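Local coordinates for structural PPIase-like protein L605 (Mimivirus, PDB 2OSE) that probably catalyses cis-trans isomerisation of peptidyl-prolyl bonds as a virally encoded, homotrimeric member of the cyclophilin family, at residues G43-N46 with F47-T51; D161-D164 with R165-V169. All coordinates share one frame; numbering follows the deposited sequence.

Interaction 1: residues G43-N46 with F47-T51; sequences GVEN and FVQLT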
loop_
_atom_site.group_PDB
_atom_site.type_symbol
_atom_site.label_atom_id
_atom_site.label_comp_id
_atom_site.label_asym_id
_atom_site.label_seq_id
_atom_site.Cartn_x
_atom_site.Cartn_y
_atom_site.Cartn_z
ATOM N N GLY A 43 3.808 -8.196 28.149
ATOM C CA GLY A 43 3.293 -7.335 27.069
ATOM C C GLY A 43 2.823 -5.983 27.584
ATOM O O GLY A 43 3.020 -4.968 26.927
ATOM N N VAL A 44 2.200 -5.989 28.754
ATOM C CA VAL A 44 1.836 -4.760 29.507
ATOM C C VAL A 44 3.064 -3.938 29.907
ATOM O O VAL A 44 3.106 -2.710 29.688
ATOM C CB VAL A 44 0.946 -5.108 30.721
ATOM C CG1 VAL A 44 0.781 -3.883 31.679
ATOM C CG2 VAL A 44 -0.390 -5.572 30.218
ATOM N N GLU A 45 4.075 -4.595 30.483
ATOM C CA GLU A 45 5.291 -3.866 30.851
ATOM C C GLU A 45 6.016 -3.259 29.658
ATOM O O GLU A 45 6.486 -2.128 29.730
ATOM C CB GLU A 45 6.246 -4.712 31.748
ATOM C CG GLU A 45 5.672 -5.028 33.129
ATOM C CD GLU A 45 5.380 -3.793 34.023
ATOM O OE1 GLU A 45 6.029 -2.730 33.892
ATOM O OE2 GLU A 45 4.482 -3.913 34.884
ATOM N N ASN A 46 6.066 -3.987 28.540
ATOM C CA ASN A 46 6.665 -3.424 27.343
ATOM C C ASN A 46 5.871 -2.196 26.881
ATOM O O ASN A 46 6.451 -1.179 26.575
ATOM C CB ASN A 46 6.714 -4.475 26.222
ATOM C CG ASN A 46 7.404 -3.967 24.959
ATOM O OD1 ASN A 46 8.527 -3.438 25.010
ATOM N ND2 ASN A 46 6.737 -4.145 23.804
ATOM N N PHE A 47 4.545 -2.301 26.857
ATOM C CA PHE A 47 3.706 -1.155 26.483
ATOM C C PHE A 47 3.968 0.041 27.394
ATOM O O PHE A 47 4.275 1.134 26.915
ATOM C CB PHE A 47 2.219 -1.516 26.488
ATOM C CG PHE A 47 1.336 -0.427 25.908
ATOM C CD1 PHE A 47 1.039 -0.406 24.540
ATOM C CD2 PHE A 47 0.807 0.584 26.729
ATOM C CE1 PHE A 47 0.246 0.608 23.984
ATOM C CE2 PHE A 47 0.005 1.611 26.183
ATOM C CZ PHE A 47 -0.286 1.614 24.817
ATOM N N VAL A 48 3.860 -0.164 28.709
ATOM C CA VAL A 48 4.109 0.932 29.655
ATOM C C VAL A 48 5.520 1.538 29.556
ATOM O O VAL A 48 5.672 2.762 29.597
ATOM C CB VAL A 48 3.763 0.532 31.140
ATOM C CG1 VAL A 48 4.055 1.668 32.085
ATOM C CG2 VAL A 48 2.320 0.143 31.290
ATOM N N GLN A 49 6.568 0.710 29.416
ATOM C CA GLN A 49 7.913 1.302 29.363
ATOM C C GLN A 49 8.182 2.039 28.076
ATOM O O GLN A 49 9.003 2.948 28.038
ATOM C CB GLN A 49 9.015 0.268 29.627
ATOM C CG GLN A 49 8.882 -0.444 30.952
ATOM C CD GLN A 49 8.742 0.499 32.144
ATOM O OE1 GLN A 49 9.308 1.597 32.169
ATOM N NE2 GLN A 49 8.000 0.057 33.150
ATOM N N LEU A 50 7.492 1.650 27.007
ATOM C CA LEU A 50 7.629 2.377 25.735
ATOM C C LEU A 50 6.894 3.703 25.794
ATOM O O LEU A 50 7.223 4.656 25.104
ATOM C CB LEU A 50 7.080 1.539 24.595
ATOM C CG LEU A 50 8.033 0.414 24.144
ATOM C CD1 LEU A 50 7.372 -0.336 23.015
ATOM C CD2 LEU A 50 9.347 1.014 23.675
ATOM N N THR A 51 5.864 3.735 26.619
ATOM C CA THR A 51 5.127 4.938 26.856
ATOM C C THR A 51 5.991 5.915 27.653
ATOM O O THR A 51 6.042 7.101 27.348
ATOM C CB THR A 51 3.856 4.522 27.578
ATOM O OG1 THR A 51 2.825 4.337 26.606
ATOM C CG2 THR A 51 3.489 5.482 28.606
#

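Interaction 2: residues D161-D164 with R165-V169; sequences DELD and RDQVV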
loop_
_atom_site.group_PDB
_atom_site.type_symbol
_atom_site.label_atom_id
_atom_site.label_comp_id
_atom_site.label_asym_id
_atom_site.label_seq_id
_atom_site.Cartn_x
_atom_site.Cartn_y
_atom_site.Cartn_z
ATOM N N ASP A 161 -15.569 -9.109 15.210
ATOM C CA ASP A 161 -15.746 -10.515 15.593
ATOM C C ASP A 161 -14.788 -11.480 14.887
ATOM O O ASP A 161 -14.649 -12.632 15.303
ATOM C CB ASP A 161 -17.200 -10.987 15.504
ATOM C CG ASP A 161 -17.773 -10.896 14.110
ATOM O OD1 ASP A 161 -17.018 -10.808 13.109
ATOM O OD2 ASP A 161 -19.021 -10.898 14.033
ATOM N N GLU A 162 -14.110 -10.997 13.846
ATOM C CA GLU A 162 -13.215 -11.859 13.058
ATOM C C GLU A 162 -11.792 -11.842 13.582
ATOM O O GLU A 162 -10.943 -12.604 13.094
ATOM C CB GLU A 162 -13.230 -11.467 11.574
ATOM C CG GLU A 162 -14.530 -11.848 10.840
ATOM C CD GLU A 162 -14.616 -11.272 9.419
ATOM O OE1 GLU A 162 -13.557 -10.937 8.818
ATOM O OE2 GLU A 162 -15.760 -11.124 8.917
ATOM N N LEU A 163 -11.514 -10.976 14.564
ATOM C CA LEU A 163 -10.161 -10.879 15.121
ATOM C C LEU A 163 -9.785 -12.189 15.775
ATOM O O LEU A 163 -10.610 -12.795 16.441
ATOM C CB LEU A 163 -10.037 -9.732 16.133
ATOM C CG LEU A 163 -10.111 -8.276 15.608
ATOM C CD1 LEU A 163 -10.238 -7.297 16.787
ATOM C CD2 LEU A 163 -8.913 -7.906 14.727
ATOM N N ASP A 164 -8.534 -12.605 15.577
ATOM C CA ASP A 164 -7.999 -13.786 16.221
ATOM C C ASP A 164 -7.995 -13.597 17.748
ATOM O O ASP A 164 -7.700 -12.508 18.252
ATOM C CB ASP A 164 -6.588 -14.042 15.710
ATOM C CG ASP A 164 -6.127 -15.479 15.944
ATOM O OD1 ASP A 164 -5.720 -15.784 17.079
ATOM O OD2 ASP A 164 -6.145 -16.288 14.984
ATOM N N ARG A 165 -8.355 -14.651 18.472
ATOM C CA ARG A 165 -8.223 -14.693 19.941
ATOM C C ARG A 165 -6.827 -14.242 20.392
ATOM O O ARG A 165 -6.661 -13.719 21.506
ATOM C CB ARG A 165 -8.510 -16.120 20.403
ATOM C CG ARG A 165 -8.115 -16.469 21.806
ATOM C CD ARG A 165 -9.301 -16.530 22.752
ATOM N NE ARG A 165 -8.857 -16.872 24.110
ATOM C CZ ARG A 165 -9.681 -17.183 25.109
ATOM N NH1 ARG A 165 -11.001 -17.195 24.898
ATOM N NH2 ARG A 165 -9.194 -17.482 26.311
ATOM N N ASP A 166 -5.833 -14.421 19.517
ATOM C CA ASP A 166 -4.470 -14.001 19.793
ATOM C C ASP A 166 -4.286 -12.475 19.758
ATOM O O ASP A 166 -3.209 -11.987 20.069
ATOM C CB ASP A 166 -3.487 -14.616 18.791
ATOM C CG ASP A 166 -3.343 -16.129 18.933
ATOM O OD1 ASP A 166 -3.621 -16.684 20.025
ATOM O OD2 ASP A 166 -2.916 -16.747 17.924
ATOM N N GLN A 167 -5.311 -11.751 19.319
ATOM C CA GLN A 167 -5.319 -10.289 19.388
ATOM C C GLN A 167 -5.715 -9.967 20.817
ATOM O O GLN A 167 -6.877 -9.681 21.108
ATOM C CB GLN A 167 -6.284 -9.703 18.352
ATOM C CG GLN A 167 -5.900 -10.038 16.869
ATOM C CD GLN A 167 -5.056 -8.985 16.172
ATOM O OE1 GLN A 167 -4.410 -8.154 16.803
ATOM N NE2 GLN A 167 -5.083 -9.006 14.835
ATOM N N VAL A 168 -4.733 -10.035 21.705
ATOM C CA VAL A 168 -4.979 -10.101 23.161
ATOM C C VAL A 168 -5.191 -8.728 23.841
ATOM O O VAL A 168 -4.315 -7.869 23.810
ATOM C CB VAL A 168 -3.839 -10.904 23.875
ATOM C CG1 VAL A 168 -2.495 -10.194 23.711
ATOM C CG2 VAL A 168 -4.153 -11.104 25.400
ATOM N N VAL A 169 -6.363 -8.566 24.458
ATOM C CA VAL A 169 -6.745 -7.347 25.169
ATOM C C VAL A 169 -5.928 -7.170 26.458
ATOM O O VAL A 169 -5.915 -8.056 27.333
ATOM C CB VAL A 169 -8.248 -7.349 25.490
ATOM C CG1 VAL A 169 -8.680 -6.093 26.330
ATOM C CG2 VAL A 169 -9.039 -7.418 24.224
#

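Interaction 1: residues G43-N46 with F47-T51
E45 OE1 is gripped twice: Q49 NE2, one helical turn on, makes a weak bond to it at 3.5 Å, and S11 OG forms a hydrogen bond with it as well, while R37 forms a salt bridge with OE2. This is the i to i+4 pattern of helix 41-52, which packs against strands 16-23 and 26-35, as the first helix does in capping the cyclophilin barrel. The E45 and Q49 chains both bend at chi2 and run side by side, leaving carboxylate and amide only 17° from coplanar, a pairing suited to two long polar residues. The backbone carrying them is regular; V48 N reaches V44 O at 2.8 Å with an almost straight N-H. V44 and V48 then line one stripe, V44 CG1 lying 4.3 Å from V48 CG2, both resting on L35. F47 has its CG swung anti to the backbone N (chi1 -171°), which carries the ring away from the preceding turn toward V17, M19 and L35 and edge-to-face with F147. N46 crosses L50 obliquely. Its OD1 is satisfied by V106 N, while L50 CD1 also lies beside the amide, 3.9 Å from N46 OD1.

Interaction 2: residues D161-D164 with R165-V169
From D164 to Q167 the backbone folds into a type I beta turn, closed by Q167 N donating to D164 O at 2.7 Å. Q167 then centres an inverse gamma turn, bending the chain once more as it leads into strand 168-175. D164 suits the first position of the turn because its side chain adds a second bond. With CG anti to the backbone N (chi1 -160°), D164 OD1 comes over the turn and accepts from D166 N at 2.8 Å through its anti lone pair, making an Asx turn nested in the beta turn. The D166 carboxylate lies alongside that of D164, the two planes 34° apart, with D166 OD2 only 3.1 Å from D164 OD1. R141 pairs with D166 OD1, and R165, at the first corner (i+1), extends its guanidinium to F120 in a cation-pi contact. L163 crosses Q167 at about a right angle, its CD2 methyl 4.0 Å from Q167 NE2; both side chains rest on M148. That amide nitrogen donates to A191 O of the second subunit, whose Y190 also packs on D164, D166 and Q167. Two like charges so near should repel, a cost that the D166 N-H and the salt bridge to R141 probably offset, and the proximity might raise the proton affinity of one carboxylate.

How the interactions relate
Interaction 1 is buried and interaction 2 lies at the surface; their centres are about 20 Å apart and their nearest atoms about 7 Å, without touching. They are joined through the barrel: helix 41-52 sets V44, F47 and V48 on L35 of strand 26-35, and strand 168-175, which the turn of 161-169 leads into, pairs with that same strand. The chemistry follows the setting. In the helix, regular backbone bonds and apolar side chains serve packing within one subunit, and the single acid is matched by an arginine. In the turn, the D164 carboxylate holds an irregular backbone, while the D166 carboxylate pairs with R141 and the Q167 amide reaches a second subunit of the trimer.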